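Local coordinates for LpxE (Aquifex aeolicus, PDB 6EBU), which probably removes the 1-phosphate group of lipid A, as a membrane-embedded phosphatase of the PAP2 superfamily, at residues L66-M69 with L70-V73; H122-K125 with L126-A130; I139-E142 with R143-G147. The protein carries 1 engineered substitution. All blocks are in the same frame, centred on the assembly; numbering follows the deposited sequence.

How the contacts relate
The three contacts follow one another along the chain, in series, and none touches another. Contact 3 is the one at the anion site: Arg-143 binds the sulfate that Lys-79, Arg-86, His-149 and Gly-108 also hold, probably marking where a substrate phosphate sits. Contact 2 lies at the start of the same helix, 126-145, with Lys-125 at its N-cap position and its centre 24 Å from that of contact 3, so one helix runs from a surface turn to the pocket. Contact 1 lies 22 Å from contact 3, centre to centre, across the middle of the chain, on helix 61-82, which carries Lys-79 nearer its end. Contacts 1 and 2 are about 10 Å apart at their nearest atoms.

Contact 1. Residues L66-M69 with L70-V73; sequences LAIM and LETV. Engineered in segment 66-69: Met-69 (natural residue Ile).
On helix 61-82, predicted to cross the membrane, Thr-72 turns its hydroxyl back onto the carbonyl of Ile-68, one turn earlier. Ile-68 O therefore accepts two bonds, from Thr-72 OG1 at 2.7 Å and from Thr-72 N at 2.8 Å, and the two donors arrive from opposite faces of the carbonyl plane. OG1 gets there because it lies beside the backbone N, chi1 -65°. Threonine suits an apolar, probably membrane-spanning helix, because a carbonyl of the preceding turn satisfies its hydroxyl.

Beside it, Glu-71 places CG between its backbone N and carbonyl carbon, chi1 64°, which sets CG 3.3 Å from Ile-68 O. A bend at chi2 then lays the carboxylate alongside the isoleucine, with OE2 3.5 Å from Ile-68 CD1. The Glu-71 side chain also touches Ala-111, Met-112 and Thr-115 of helix 108-121. With an alanine here, Ile-68 CD1 would probably lose its neighbour and a gap would open against Met-112.

Leu-66 CD1 reaches Leu-70 CG at 3.9 Å, the two side chains crossing at a slant, and Leu-70 continues onto Cys-164 and Ile-167 of helix 151-170. The engineered Met-69 gives its carbonyl to Val-73 N at 3.1 Å. Leucines thus pack one flank against a neighbouring helix, while Thr-72 hides its hydroxyl on a carbonyl that already serves the helix.

Contact 2. Residues H122-K125 with L126-A130; sequences HGEK and LHIKA
Lys-125 gives its carbonyl oxygen to the first turn of the helix that follows it. Lys-129 N donates to Lys-125 O at 3.2 Å, in the carbonyl plane and fairly straight at 154°, and Ile-128 N adds a weak bond to the same oxygen at 3.1 Å. The lysine side chain does other work: its CB lies 3.6 Å from His-127 NE2, meeting the imidazole obliquely. The histidine ring is brought back beside this methylene because its CG stands between the backbone N and the carbonyl carbon, chi1 55°.

Glu-124 touches Ile-128 through methylene and methyl, Glu-124 CB to Ile-128 CG2 at 3.9 Å. From the next position the extended chain of Lys-129 runs back along the loop, bringing CE to 3.4 Å from Glu-124 O. A long aliphatic stem suits this place, since it can lie over backbone and still carry its ammonium group onward.

Lys-125 is the N-cap of helix 126-145, and residues 122-125 form the short surface turn that joins it to helix 108-121. Gly-123, with a positive phi of 68°, takes a conformation that favours glycine and so helps the chain reverse within a few residues.

Farther out, a bend at chi2 carries the Glu-124 carboxylate towards the linker between helices 46-56 and 61-82. There OE2 forms salt bridges with Lys-60 and Arg-57, and Lys-60 also donates to the carbonyl oxygen of His-122, so a single lysine grips the turn at two points.

Contact 3. Residues I139-E142 with R143-G147; sequences IGYE and RIYAG. With BOG (octyl beta-D-glucopyranoside), chain D; BOG (octyl beta-D-glucopyranoside), chain F; SO4 (sulfate ion), chain B.
Glu-142 and Arg-143, adjacent in sequence, form a salt bridge in which OE1 of the glutamate receives NH1 of the arginine at 2.8 Å. OE1 uses its syn lone pair and lies almost in the guanidinium plane, although carboxylate and guanidinium planes are 71° apart. Bends at chi2 (-45°) and chi3 (-85°) fold the arginine back alongside its neighbour. While NH1 meets the glutamate, NE and NH2 hold the sulfate: SO4 O1 accepts from Arg-143 NE at 3.2 Å and from NH2 at 3.0 Å, and O2 takes a weak bond from NH2. Glu-142 is thus a second-shell residue fixing the guanidinium's rotation. Arg-143 and His-149 fit the third signature motif of PAP2 phosphatases, consistent with a phosphate pocket, which Lys-79, Arg-86, His-149 and Gly-108 complete around the sulfate.

Backbone bonds run from Arg-143 N to Ile-139 O, from Tyr-145 N to Tyr-141 O and from Ala-146 N to Glu-142 O. Gly-147, with positive phi, then closes the helix in a Schellman motif, its N 2.9 Å from Ile-144 O.

Apolar contacts cover another flank. Tyr-141 CE1 meets Tyr-145 CB at 4.2 Å, while the tail end of an octyl glucoside, C8', lies 3.6 Å from Tyr-141 CD2 and 3.7 Å from Ile-144 CD1. At Gly-140 the missing side chain lets the detergent chain come close: a CB would crowd its C6'.

Ile-144 touches Phe-19 of helix 13-24 and Val-154 of helix 151-170, and Tyr-145 OH bonds Asp-31 of helix 28-37.

Contact 1. Residues L66-M69 with L70-V73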
ATOM      1  N   LEU A  66      16.598   4.096  -1.294  1.00 41.05           N
ATOM      2  CA  LEU A  66      16.879   3.601   0.048  1.00 40.17           C
ATOM      3  C   LEU A  66      15.591   3.355   0.827  1.00 38.03           C
ATOM      4  O   LEU A  66      15.497   2.393   1.597  1.00 39.65           O
ATOM      5  CB  LEU A  66      17.795   4.581   0.785  1.00 40.53           C
ATOM      6  CG  LEU A  66      17.735   4.638   2.312  1.00 51.47           C
ATOM      7  CD1 LEU A  66      18.353   3.381   2.910  1.00 48.34           C
ATOM      8  CD2 LEU A  66      18.455   5.880   2.828  1.00 55.19           C
ATOM      9  N   ALA A  67      14.580   4.200   0.626  1.00 34.24           N
ATOM     10  CA  ALA A  67      13.315   4.011   1.328  1.00 36.86           C
ATOM     11  C   ALA A  67      12.591   2.764   0.840  1.00 40.35           C
ATOM     12  O   ALA A  67      12.034   2.009   1.647  1.00 43.24           O
ATOM     13  CB  ALA A  67      12.433   5.247   1.160  1.00 36.08           C
ATOM     14  N   ILE A  68      12.587   2.532  -0.474  1.00 42.40           N
ATOM     15  CA  ILE A  68      11.961   1.329  -1.013  1.00 37.73           C
ATOM     16  C   ILE A  68      12.680   0.087  -0.508  1.00 39.48           C
ATOM     17  O   ILE A  68      12.047  -0.908  -0.139  1.00 43.90           O
ATOM     18  CB  ILE A  68      11.927   1.388  -2.552  1.00 37.37           C
ATOM     19  CG1 ILE A  68      10.928   2.448  -3.020  1.00 41.63           C
ATOM     20  CG2 ILE A  68      11.567   0.033  -3.132  1.00 32.82           C
ATOM     21  CD1 ILE A  68       9.504   2.169  -2.598  1.00 39.87           C
ATOM     22  N   MET A  69      14.015   0.128  -0.468  1.00 40.63           N
ATOM     23  CA  MET A  69      14.774  -0.982   0.097  1.00 41.59           C
ATOM     24  C   MET A  69      14.389  -1.228   1.549  1.00 43.19           C
ATOM     25  O   MET A  69      14.219  -2.380   1.968  1.00 43.63           O
ATOM     26  CB  MET A  69      16.273  -0.701  -0.007  1.00 47.19           C
ATOM     27  CG  MET A  69      16.916  -1.137  -1.307  1.00 52.91           C
ATOM     28  SD  MET A  69      18.677  -0.745  -1.330  1.00 70.27           S
ATOM     29  CE  MET A  69      19.200  -1.430   0.245  1.00 37.68           C
ATOM     30  N   LEU A  70      14.247  -0.155   2.331  1.00 42.65           N
ATOM     31  CA  LEU A  70      13.878  -0.301   3.736  1.00 42.50           C
ATOM     32  C   LEU A  70      12.489  -0.913   3.880  1.00 45.89           C
ATOM     33  O   LEU A  70      12.308  -1.903   4.599  1.00 41.65           O
ATOM     34  CB  LEU A  70      13.943   1.055   4.441  1.00 40.79           C
ATOM     35  CG  LEU A  70      15.321   1.663   4.708  1.00 53.56           C
ATOM     36  CD1 LEU A  70      15.184   3.070   5.278  1.00 46.01           C
ATOM     37  CD2 LEU A  70      16.129   0.778   5.645  1.00 53.73           C
ATOM     38  N   GLU A  71      11.492  -0.337   3.200  1.00 39.02           N
ATOM     39  CA  GLU A  71      10.127  -0.832   3.359  1.00 41.53           C
ATOM     40  C   GLU A  71       9.979  -2.242   2.797  1.00 37.15           C
ATOM     41  O   GLU A  71       9.276  -3.073   3.382  1.00 43.26           O
ATOM     42  CB  GLU A  71       9.125   0.126   2.705  1.00 38.49           C
ATOM     43  CG  GLU A  71       9.252   0.274   1.196  1.00 41.64           C
ATOM     44  CD  GLU A  71       8.319  -0.650   0.432  1.00 40.92           C
ATOM     45  OE1 GLU A  71       7.527  -1.372   1.074  1.00 45.04           O
ATOM     46  OE2 GLU A  71       8.386  -0.662  -0.815  1.00 46.60           O
ATOM     47  N   THR A  72      10.649  -2.539   1.680  1.00 35.97           N
ATOM     48  CA  THR A  72      10.539  -3.869   1.084  1.00 37.83           C
ATOM     49  C   THR A  72      11.068  -4.937   2.031  1.00 42.93           C
ATOM     50  O   THR A  72      10.417  -5.965   2.252  1.00 44.43           O
ATOM     51  CB  THR A  72      11.292  -3.920  -0.246  1.00 45.88           C
ATOM     52  OG1 THR A  72      10.670  -3.034  -1.184  1.00 43.55           O
ATOM     53  CG2 THR A  72      11.289  -5.336  -0.805  1.00 38.48           C
ATOM     54  N   VAL A  73      12.252  -4.710   2.601  1.00 43.00           N
ATOM     55  CA  VAL A  73      12.820  -5.663   3.549  1.00 47.75           C
ATOM     56  C   VAL A  73      11.892  -5.830   4.747  1.00 43.72           C
ATOM     57  O   VAL A  73      11.583  -6.951   5.169  1.00 46.43           O
ATOM     58  CB  VAL A  73      14.228  -5.214   3.979  1.00 46.48           C
ATOM     59  CG1 VAL A  73      14.665  -5.951   5.232  1.00 39.71           C
ATOM     60  CG2 VAL A  73      15.222  -5.436   2.848  1.00 46.05           C
TER

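Contact 2. Residues H122-K125 with L126-A130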
ATOM      1  N   HIS A 122       8.338  15.584  -0.182  1.00 42.59           N
ATOM      2  CA  HIS A 122       9.243  16.396   0.621  1.00 47.72           C
ATOM      3  C   HIS A 122       9.735  17.606  -0.164  1.00 48.96           C
ATOM      4  O   HIS A 122      10.258  17.475  -1.275  1.00 53.20           O
ATOM      5  CB  HIS A 122      10.428  15.551   1.085  1.00 48.57           C
ATOM      6  CG  HIS A 122      11.363  16.275   2.003  1.00 53.03           C
ATOM      7  ND1 HIS A 122      12.378  17.086   1.542  1.00 50.21           N
ATOM      8  CD2 HIS A 122      11.438  16.308   3.354  1.00 44.02           C
ATOM      9  CE1 HIS A 122      13.038  17.589   2.571  1.00 53.11           C
ATOM     10  NE2 HIS A 122      12.488  17.131   3.681  1.00 54.25           N
ATOM     11  N   GLY A 123       9.563  18.789   0.425  1.00 44.22           N
ATOM     12  CA  GLY A 123      10.016  20.017  -0.198  1.00 42.83           C
ATOM     13  C   GLY A 123       9.269  20.421  -1.447  1.00 42.35           C
ATOM     14  O   GLY A 123       9.804  21.180  -2.257  1.00 58.53           O
ATOM     15  N   GLU A 124       8.045  19.942  -1.630  1.00 43.48           N
ATOM     16  CA  GLU A 124       7.266  20.234  -2.822  1.00 45.17           C
ATOM     17  C   GLU A 124       6.037  21.057  -2.462  1.00 43.74           C
ATOM     18  O   GLU A 124       5.687  21.226  -1.291  1.00 46.44           O
ATOM     19  CB  GLU A 124       6.862  18.939  -3.535  1.00 44.22           C
ATOM     20  CG  GLU A 124       8.024  17.989  -3.785  1.00 51.82           C
ATOM     21  CD  GLU A 124       8.947  18.457  -4.897  1.00 58.30           C
ATOM     22  OE1 GLU A 124       8.490  19.212  -5.781  1.00 51.89           O
ATOM     23  OE2 GLU A 124      10.134  18.064  -4.889  1.00 67.68           O
ATOM     24  N   LYS A 125       5.386  21.580  -3.496  1.00 43.20           N
ATOM     25  CA  LYS A 125       4.210  22.411  -3.304  1.00 43.69           C
ATOM     26  C   LYS A 125       3.056  21.590  -2.734  1.00 42.62           C
ATOM     27  O   LYS A 125       3.019  20.359  -2.829  1.00 42.35           O
ATOM     28  CB  LYS A 125       3.802  23.074  -4.621  1.00 49.26           C
ATOM     29  CG  LYS A 125       4.886  23.957  -5.220  1.00 59.58           C
ATOM     30  CD  LYS A 125       4.366  25.353  -5.538  1.00 73.41           C
ATOM     31  CE  LYS A 125       5.472  26.242  -6.094  1.00 71.31           C
ATOM     32  NZ  LYS A 125       6.102  27.076  -5.033  1.00 75.14           N
ATOM     33  N   LEU A 126       2.097  22.302  -2.140  1.00 41.92           N
ATOM     34  CA  LEU A 126       1.040  21.646  -1.377  1.00 43.70           C
ATOM     35  C   LEU A 126       0.179  20.748  -2.258  1.00 43.96           C
ATOM     36  O   LEU A 126      -0.193  19.643  -1.847  1.00 49.79           O
ATOM     37  CB  LEU A 126       0.178  22.697  -0.679  1.00 50.28           C
ATOM     38  CG  LEU A 126      -0.797  22.175   0.372  1.00 52.03           C
ATOM     39  CD1 LEU A 126      -0.056  21.330   1.393  1.00 47.96           C
ATOM     40  CD2 LEU A 126      -1.516  23.332   1.045  1.00 52.71           C
ATOM     41  N   HIS A 127      -0.154  21.204  -3.469  1.00 38.60           N
ATOM     42  CA  HIS A 127      -1.009  20.395  -4.331  1.00 45.05           C
ATOM     43  C   HIS A 127      -0.301  19.128  -4.791  1.00 37.34           C
ATOM     44  O   HIS A 127      -0.960  18.126  -5.090  1.00 41.08           O
ATOM     45  CB  HIS A 127      -1.489  21.214  -5.532  1.00 46.67           C
ATOM     46  CG  HIS A 127      -0.384  21.832  -6.332  1.00 54.41           C
ATOM     47  ND1 HIS A 127       0.109  21.259  -7.485  1.00 55.57           N
ATOM     48  CD2 HIS A 127       0.314  22.979  -6.153  1.00 61.36           C
ATOM     49  CE1 HIS A 127       1.068  22.023  -7.978  1.00 61.52           C
ATOM     50  NE2 HIS A 127       1.211  23.073  -7.190  1.00 63.27           N
ATOM     51  N   ILE A 128       1.033  19.143  -4.841  1.00 35.86           N
ATOM     52  CA  ILE A 128       1.775  17.926  -5.152  1.00 38.57           C
ATOM     53  C   ILE A 128       1.700  16.942  -3.989  1.00 37.79           C
ATOM     54  O   ILE A 128       1.593  15.726  -4.193  1.00 45.11           O
ATOM     55  CB  ILE A 128       3.229  18.269  -5.522  1.00 46.37           C
ATOM     56  CG1 ILE A 128       3.279  18.931  -6.902  1.00 47.38           C
ATOM     57  CG2 ILE A 128       4.102  17.022  -5.495  1.00 40.47           C
ATOM     58  CD1 ILE A 128       4.680  19.142  -7.431  1.00 68.44           C
ATOM     59  N   LYS A 129       1.744  17.445  -2.754  1.00 39.75           N
ATOM     60  CA  LYS A 129       1.581  16.566  -1.600  1.00 35.77           C
ATOM     61  C   LYS A 129       0.190  15.946  -1.575  1.00 36.94           C
ATOM     62  O   LYS A 129       0.033  14.770  -1.226  1.00 35.82           O
ATOM     63  CB  LYS A 129       1.842  17.336  -0.308  1.00 35.26           C
ATOM     64  CG  LYS A 129       3.195  18.018  -0.250  1.00 37.25           C
ATOM     65  CD  LYS A 129       3.480  18.525   1.154  1.00 48.01           C
ATOM     66  CE  LYS A 129       4.846  19.172   1.239  1.00 39.53           C
ATOM     67  NZ  LYS A 129       5.250  19.401   2.646  1.00 51.63           N
ATOM     68  N   ALA A 130      -0.831  16.720  -1.947  1.00 37.84           N
ATOM     69  CA  ALA A 130      -2.194  16.199  -1.947  1.00 39.64           C
ATOM     70  C   ALA A 130      -2.379  15.134  -3.022  1.00 38.32           C
ATOM     71  O   ALA A 130      -3.067  14.133  -2.796  1.00 43.46           O
ATOM     72  CB  ALA A 130      -3.192  17.341  -2.139  1.00 28.98           C
TER

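Contact 3. Residues I139-E142 with R143-G147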
ATOM      1  N   ILE A 139      -4.572   3.544  -3.027  1.00 34.65           N
ATOM      2  CA  ILE A 139      -3.970   2.214  -3.057  1.00 33.56           C
ATOM      3  C   ILE A 139      -4.369   1.431  -1.813  1.00 34.53           C
ATOM      4  O   ILE A 139      -4.816   0.280  -1.898  1.00 34.43           O
ATOM      5  CB  ILE A 139      -2.439   2.313  -3.192  1.00 30.89           C
ATOM      6  CG1 ILE A 139      -2.057   2.828  -4.580  1.00 26.16           C
ATOM      7  CG2 ILE A 139      -1.797   0.957  -2.942  1.00 29.37           C
ATOM      8  CD1 ILE A 139      -2.509   1.924  -5.699  1.00 28.29           C
ATOM      9  N   GLY A 140      -4.223   2.049  -0.639  1.00 36.72           N
ATOM     10  CA  GLY A 140      -4.647   1.394   0.587  1.00 30.10           C
ATOM     11  C   GLY A 140      -6.120   1.031   0.571  1.00 41.18           C
ATOM     12  O   GLY A 140      -6.502  -0.073   0.970  1.00 35.14           O
ATOM     13  N   TYR A 141      -6.966   1.950   0.097  1.00 34.74           N
ATOM     14  CA  TYR A 141      -8.387   1.643  -0.030  1.00 37.42           C
ATOM     15  C   TYR A 141      -8.622   0.558  -1.073  1.00 35.35           C
ATOM     16  O   TYR A 141      -9.514  -0.284  -0.914  1.00 39.64           O
ATOM     17  CB  TYR A 141      -9.171   2.910  -0.384  1.00 37.15           C
ATOM     18  CG  TYR A 141     -10.668   2.786  -0.192  1.00 36.92           C
ATOM     19  CD1 TYR A 141     -11.454   2.104  -1.115  1.00 30.92           C
ATOM     20  CD2 TYR A 141     -11.298   3.351   0.910  1.00 38.85           C
ATOM     21  CE1 TYR A 141     -12.817   1.984  -0.945  1.00 37.18           C
ATOM     22  CE2 TYR A 141     -12.666   3.237   1.089  1.00 41.34           C
ATOM     23  CZ  TYR A 141     -13.420   2.554   0.156  1.00 46.45           C
ATOM     24  OH  TYR A 141     -14.781   2.435   0.322  1.00 42.80           O
ATOM     25  N   GLU A 142      -7.826   0.559  -2.145  1.00 36.54           N
ATOM     26  CA  GLU A 142      -8.013  -0.429  -3.203  1.00 36.02           C
ATOM     27  C   GLU A 142      -7.763  -1.845  -2.696  1.00 36.39           C
ATOM     28  O   GLU A 142      -8.480  -2.780  -3.068  1.00 36.09           O
ATOM     29  CB  GLU A 142      -7.096  -0.105  -4.383  1.00 36.83           C
ATOM     30  CG  GLU A 142      -7.018  -1.186  -5.439  1.00 36.67           C
ATOM     31  CD  GLU A 142      -5.681  -1.894  -5.428  1.00 38.93           C
ATOM     32  OE1 GLU A 142      -5.657  -3.127  -5.238  1.00 44.26           O
ATOM     33  OE2 GLU A 142      -4.651  -1.210  -5.598  1.00 45.06           O
ATOM     34  N   ARG A 143      -6.756  -2.021  -1.835  1.00 34.61           N
ATOM     35  CA  ARG A 143      -6.451  -3.356  -1.324  1.00 33.91           C
ATOM     36  C   ARG A 143      -7.620  -3.923  -0.527  1.00 33.23           C
ATOM     37  O   ARG A 143      -7.931  -5.115  -0.630  1.00 33.05           O
ATOM     38  CB  ARG A 143      -5.184  -3.318  -0.466  1.00 37.20           C
ATOM     39  CG  ARG A 143      -3.959  -2.742  -1.166  1.00 30.01           C
ATOM     40  CD  ARG A 143      -3.804  -3.308  -2.565  1.00 36.12           C
ATOM     41  NE  ARG A 143      -3.090  -4.580  -2.567  1.00 41.06           N
ATOM     42  CZ  ARG A 143      -3.154  -5.472  -3.548  1.00 37.90           C
ATOM     43  NH1 ARG A 143      -3.909  -5.236  -4.612  1.00 39.07           N
ATOM     44  NH2 ARG A 143      -2.466  -6.604  -3.463  1.00 45.07           N
ATOM     45  N   ILE A 144      -8.284  -3.084   0.270  1.00 34.47           N
ATOM     46  CA  ILE A 144      -9.433  -3.548   1.039  1.00 28.34           C
ATOM     47  C   ILE A 144     -10.628  -3.777   0.124  1.00 38.28           C
ATOM     48  O   ILE A 144     -11.339  -4.780   0.250  1.00 42.29           O
ATOM     49  CB  ILE A 144      -9.762  -2.550   2.163  1.00 38.46           C
ATOM     50  CG1 ILE A 144      -8.495  -2.183   2.937  1.00 35.90           C
ATOM     51  CG2 ILE A 144     -10.812  -3.128   3.104  1.00 32.31           C
ATOM     52  CD1 ILE A 144      -8.713  -1.119   3.977  1.00 41.34           C
ATOM     53  N   TYR A 145     -10.866  -2.853  -0.813  1.00 40.25           N
ATOM     54  CA  TYR A 145     -11.977  -3.017  -1.743  1.00 34.15           C
ATOM     55  C   TYR A 145     -11.821  -4.276  -2.584  1.00 38.12           C
ATOM     56  O   TYR A 145     -12.818  -4.934  -2.909  1.00 38.66           O
ATOM     57  CB  TYR A 145     -12.100  -1.786  -2.646  1.00 36.48           C
ATOM     58  CG  TYR A 145     -13.298  -1.841  -3.566  1.00 32.70           C
ATOM     59  CD1 TYR A 145     -14.531  -1.346  -3.162  1.00 38.24           C
ATOM     60  CD2 TYR A 145     -13.200  -2.402  -4.833  1.00 31.16           C
ATOM     61  CE1 TYR A 145     -15.633  -1.404  -3.997  1.00 33.44           C
ATOM     62  CE2 TYR A 145     -14.291  -2.463  -5.672  1.00 37.11           C
ATOM     63  CZ  TYR A 145     -15.507  -1.965  -5.250  1.00 39.45           C
ATOM     64  OH  TYR A 145     -16.602  -2.030  -6.084  1.00 37.42           O
ATOM     65  N   ALA A 146     -10.587  -4.628  -2.946  1.00 38.91           N
ATOM     66  CA  ALA A 146     -10.346  -5.845  -3.709  1.00 35.13           C
ATOM     67  C   ALA A 146     -10.532  -7.108  -2.879  1.00 35.79           C
ATOM     68  O   ALA A 146     -10.546  -8.204  -3.450  1.00 40.92           O
ATOM     69  CB  ALA A 146      -8.934  -5.819  -4.300  1.00 40.83           C
ATOM     70  N   GLY A 147     -10.674  -6.985  -1.561  1.00 38.68           N
ATOM     71  CA  GLY A 147     -10.845  -8.143  -0.710  1.00 39.13           C
ATOM     72  C   GLY A 147      -9.581  -8.915  -0.410  1.00 45.14           C
ATOM     73  O   GLY A 147      -9.663 -10.054   0.057  1.00 46.06           O
TER
HETATM   74  O1  BOG D 203      -2.042   5.982   8.627  0.58 57.18           O
HETATM   75  C1' BOG D 203      -2.826   6.331   7.487  0.58 60.36           C
HETATM   76  C2' BOG D 203      -3.451   5.055   6.881  0.58 56.60           C
HETATM   77  C3' BOG D 203      -4.135   5.388   5.518  0.58 53.31           C
HETATM   78  C4' BOG D 203      -4.643   4.071   4.869  0.58 48.14           C
HETATM   79  C5' BOG D 203      -5.801   4.381   3.898  0.58 47.39           C
HETATM   80  C6' BOG D 203      -6.749   3.167   3.821  0.58 47.15           C
HETATM   81  C7' BOG D 203      -8.177   3.619   4.113  0.58 51.10           C
HETATM   82  C8' BOG D 203      -9.159   2.519   3.707  0.58 45.33           C
HETATM   83  O1  BOG F 205       1.746  -8.329  -5.025  0.62 59.97           O
HETATM   84  C1' BOG F 205       1.611  -6.987  -5.489  0.62 60.75           C
HETATM   85  C2' BOG F 205       0.957  -6.993  -6.888  0.62 59.88           C
HETATM   86  C3' BOG F 205       0.162  -5.668  -7.103  0.62 53.96           C
HETATM   87  C4' BOG F 205      -1.276  -5.986  -7.600  0.62 58.28           C
HETATM   88  C5' BOG F 205      -1.851  -7.188  -6.815  0.62 56.07           C
HETATM   89  C6' BOG F 205      -3.097  -7.735  -7.541  0.62 58.18           C
HETATM   90  C7' BOG F 205      -2.677  -8.617  -8.714  0.62 58.42           C
HETATM   91  C8' BOG F 205      -1.988  -9.878  -8.186  0.62 56.78           C
HETATM   92  S   SO4 B 201       0.511  -7.034  -1.159  1.00 53.74           S
HETATM   93  O1  SO4 B 201      -0.471  -5.962  -1.312  1.00 53.58           O
HETATM   94  O2  SO4 B 201      -0.028  -8.273  -1.707  1.00 53.46           O
HETATM   95  O3  SO4 B 201       0.799  -7.211   0.261  1.00 52.52           O
HETATM   96  O4  SO4 B 201       1.737  -6.679  -1.868  1.00 51.47           O